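Local coordinates for superoxide dismutase [Ni] (Streptomyces coelicolor, PDB 1T6U), which catalyses the nickel-dependent dismutation of superoxide to hydrogen peroxide and molecular oxygen, working as a homohexamer shaped like a hollow sphere, at residues 60-65 / 112-117. The protein carries 1 engineered substitution. Numbering follows the deposited sequence.
Sequences SDYFKP and WETKKA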
loop_
_atom_site.group_PDB
_atom_site.type_symbol
_atom_site.label_atom_id
_atom_site.label_comp_id
_atom_site.label_asym_id
_atom_site.label_seq_id
_atom_site.Cartn_x
_atom_site.Cartn_y
_atom_site.Cartn_z
ATOM N N SER A 60 19.553 -1.221 -7.973
ATOM C CA SER A 60 19.552 0.182 -8.388
ATOM C C SER A 60 20.189 1.109 -7.373
ATOM O O SER A 60 20.779 2.138 -7.685
ATOM C CB SER A 60 18.135 0.709 -8.653
ATOM O OG SER A 60 17.314 0.613 -7.477
ATOM N N ASP A 61 20.046 0.789 -6.087
ATOM C CA ASP A 61 20.399 1.766 -5.056
ATOM C C ASP A 61 21.683 1.418 -4.321
ATOM O O ASP A 61 22.432 2.335 -4.037
ATOM C CB ASP A 61 19.231 1.870 -4.069
ATOM C CG ASP A 61 17.942 2.447 -4.623
ATOM O OD1 ASP A 61 17.788 2.658 -5.831
ATOM O OD2 ASP A 61 17.021 2.689 -3.796
ATOM N N TYR A 62 21.924 0.158 -4.024
ATOM C CA TYR A 62 23.181 -0.220 -3.354
ATOM C C TYR A 62 24.316 -0.342 -4.338
ATOM O O TYR A 62 25.403 0.277 -4.201
ATOM C CB TYR A 62 23.013 -1.535 -2.541
ATOM C CG TYR A 62 24.405 -1.905 -2.038
ATOM C CD1 TYR A 62 24.955 -1.296 -0.927
ATOM C CD2 TYR A 62 25.158 -2.869 -2.673
ATOM C CE1 TYR A 62 26.217 -1.614 -0.454
ATOM C CE2 TYR A 62 26.439 -3.188 -2.221
ATOM C CZ TYR A 62 26.970 -2.567 -1.103
ATOM O OH TYR A 62 28.224 -2.865 -0.621
ATOM N N PHE A 63 24.159 -1.146 -5.383
ATOM C CA PHE A 63 25.272 -1.410 -6.313
ATOM C C PHE A 63 25.538 -0.198 -7.194
ATOM O O PHE A 63 24.620 0.513 -7.613
ATOM C CB PHE A 63 24.968 -2.668 -7.129
ATOM C CG PHE A 63 25.096 -3.977 -6.335
ATOM C CD1 PHE A 63 24.010 -4.826 -6.114
ATOM C CD2 PHE A 63 26.334 -4.354 -5.817
ATOM C CE1 PHE A 63 24.105 -6.029 -5.432
ATOM C CE2 PHE A 63 26.437 -5.541 -5.151
ATOM C CZ PHE A 63 25.348 -6.357 -4.960
ATOM N N LYS A 64 26.829 0.016 -7.438
ATOM C CA LYS A 64 27.306 1.191 -8.156
ATOM C C LYS A 64 28.284 0.793 -9.258
ATOM O O LYS A 64 28.711 -0.341 -9.363
ATOM C CB LYS A 64 28.041 2.164 -7.278
ATOM C CG LYS A 64 27.411 2.495 -5.962
ATOM C CD LYS A 64 26.572 3.742 -5.973
ATOM C CE LYS A 64 25.630 3.809 -4.772
ATOM N NZ LYS A 64 25.557 5.168 -4.171
ATOM N N PRO A 65 28.614 1.756 -10.109
ATOM C CA PRO A 65 29.456 1.453 -11.285
ATOM C C PRO A 65 30.682 0.582 -11.081
ATOM O O PRO A 65 31.020 -0.356 -11.832
ATOM C CB PRO A 65 29.826 2.900 -11.684
ATOM C CG PRO A 65 28.476 3.567 -11.497
ATOM C CD PRO A 65 28.192 3.165 -10.057
ATOM N N TRP A 112 28.238 -9.157 -0.014
ATOM C CA TRP A 112 29.167 -9.166 1.151
ATOM C C TRP A 112 30.593 -8.999 0.681
ATOM O O TRP A 112 31.359 -8.388 1.425
ATOM C CB TRP A 112 28.929 -10.386 2.058
ATOM C CG TRP A 112 27.601 -10.215 2.760
ATOM C CD1 TRP A 112 26.425 -10.913 2.519
ATOM C CD2 TRP A 112 27.337 -9.279 3.792
ATOM N NE1 TRP A 112 25.464 -10.442 3.356
ATOM C CE2 TRP A 112 25.985 -9.450 4.149
ATOM C CE3 TRP A 112 28.093 -8.314 4.460
ATOM C CZ2 TRP A 112 25.369 -8.687 5.149
ATOM C CZ3 TRP A 112 27.481 -7.574 5.439
ATOM C CH2 TRP A 112 26.137 -7.759 5.782
ATOM N N GLU A 113 30.979 -9.466 -0.485
ATOM C CA GLU A 113 32.351 -9.132 -0.960
ATOM C C GLU A 113 32.540 -7.623 -1.071
ATOM O O GLU A 113 33.528 -7.010 -0.679
ATOM C CB GLU A 113 32.623 -9.795 -2.310
ATOM C CG GLU A 113 32.797 -11.283 -2.170
ATOM C CD GLU A 113 33.062 -12.059 -3.447
ATOM O OE1 GLU A 113 33.206 -11.453 -4.524
ATOM O OE2 GLU A 113 33.150 -13.308 -3.377
ATOM N N THR A 114 31.498 -6.957 -1.624
ATOM C CA THR A 114 31.604 -5.498 -1.753
ATOM C C THR A 114 31.569 -4.745 -0.411
ATOM O O THR A 114 31.947 -3.571 -0.396
ATOM C CB THR A 114 30.530 -4.900 -2.688
ATOM O OG1 THR A 114 29.247 -5.003 -2.052
ATOM C CG2 THR A 114 30.451 -5.641 -4.000
ATOM N N LYS A 115 31.176 -5.311 0.712
ATOM C CA LYS A 115 31.150 -4.705 2.017
ATOM C C LYS A 115 32.510 -4.810 2.739
ATOM O O LYS A 115 32.700 -4.166 3.742
ATOM C CB LYS A 115 30.098 -5.421 2.855
ATOM C CG LYS A 115 28.704 -5.079 2.422
ATOM C CD LYS A 115 28.239 -3.698 2.898
ATOM C CE LYS A 115 27.797 -3.744 4.349
ATOM N NZ LYS A 115 27.384 -2.388 4.839
ATOM N N LYS A 116 33.321 -5.667 2.177
ATOM C CA LYS A 116 34.735 -5.799 1.926
ATOM C C LYS A 116 35.367 -7.132 2.311
ATOM O O LYS A 116 36.607 -7.158 2.223
ATOM C CB LYS A 116 35.430 -4.630 2.614
ATOM C CG LYS A 116 35.299 -3.427 1.659
ATOM C CD LYS A 116 36.639 -2.676 1.671
ATOM C CE LYS A 116 36.414 -1.177 1.588
ATOM N NZ LYS A 116 37.193 -0.322 2.528
ATOM N N ALA A 117 34.535 -8.080 2.634
ATOM C CA ALA A 117 34.309 -9.333 3.281
ATOM C C ALA A 117 34.644 -10.575 2.466
ATOM O O ALA A 117 35.217 -10.587 1.388
ATOM C CB ALA A 117 32.827 -9.484 3.730
ATOM O OXT ALA A 117 33.939 -11.294 3.683
#
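The phenol of Y62 donates a hydrogen bond to the side chain of T114, OH to OG1 2.8 Å, the one hydrogen bond between segments 60-65 and 112-117, joining the end of helix 34-62 to that of helix 94-115. T114 OG1 lies at the ring edge, near its plane, also 3.3 Å from Y62 CE2. The aliphatic part of K115 flanks the same hydroxyl, with its CD 3.6 Å from Y62 OH. On its other branch, T114 meets the F63 ring edge through the methyl CG2, 4.2 Å from F63 CE2, so the threonine turns its hydroxyl to one aromatic ring and its methyl to the next. The two rings also touch each other: Y62 CD2 sits over one face of F63, toward the rim. CG of Y62 stands anti to the backbone N (chi1 173°), which sends the ring across to helix 94-115. T114 OG1 is additionally bonded to the carbonyl oxygen of F111, one turn earlier, which fixes the hydroxyl that receives the phenol. F111 packs against both Y62 and F63, while Y9 meets the Y62 ring edge-to-face. A leucine in place of Y62 has no hydroxyl to give T114 OG1, and would probably leave that oxygen short of a donor and cost Y9 the ring it meets edge-to-face. Past T114, a Schellman motif, with positive phi at K116 and weak bonds from K116 N and A117 N back to W112 O, follows helix 94-115. The contact thus ties together two helix ends of the NiSOD four-helix bundle, beside the N-terminal nickel site, with the Y62 side chain about 9 Å from a nickel ion.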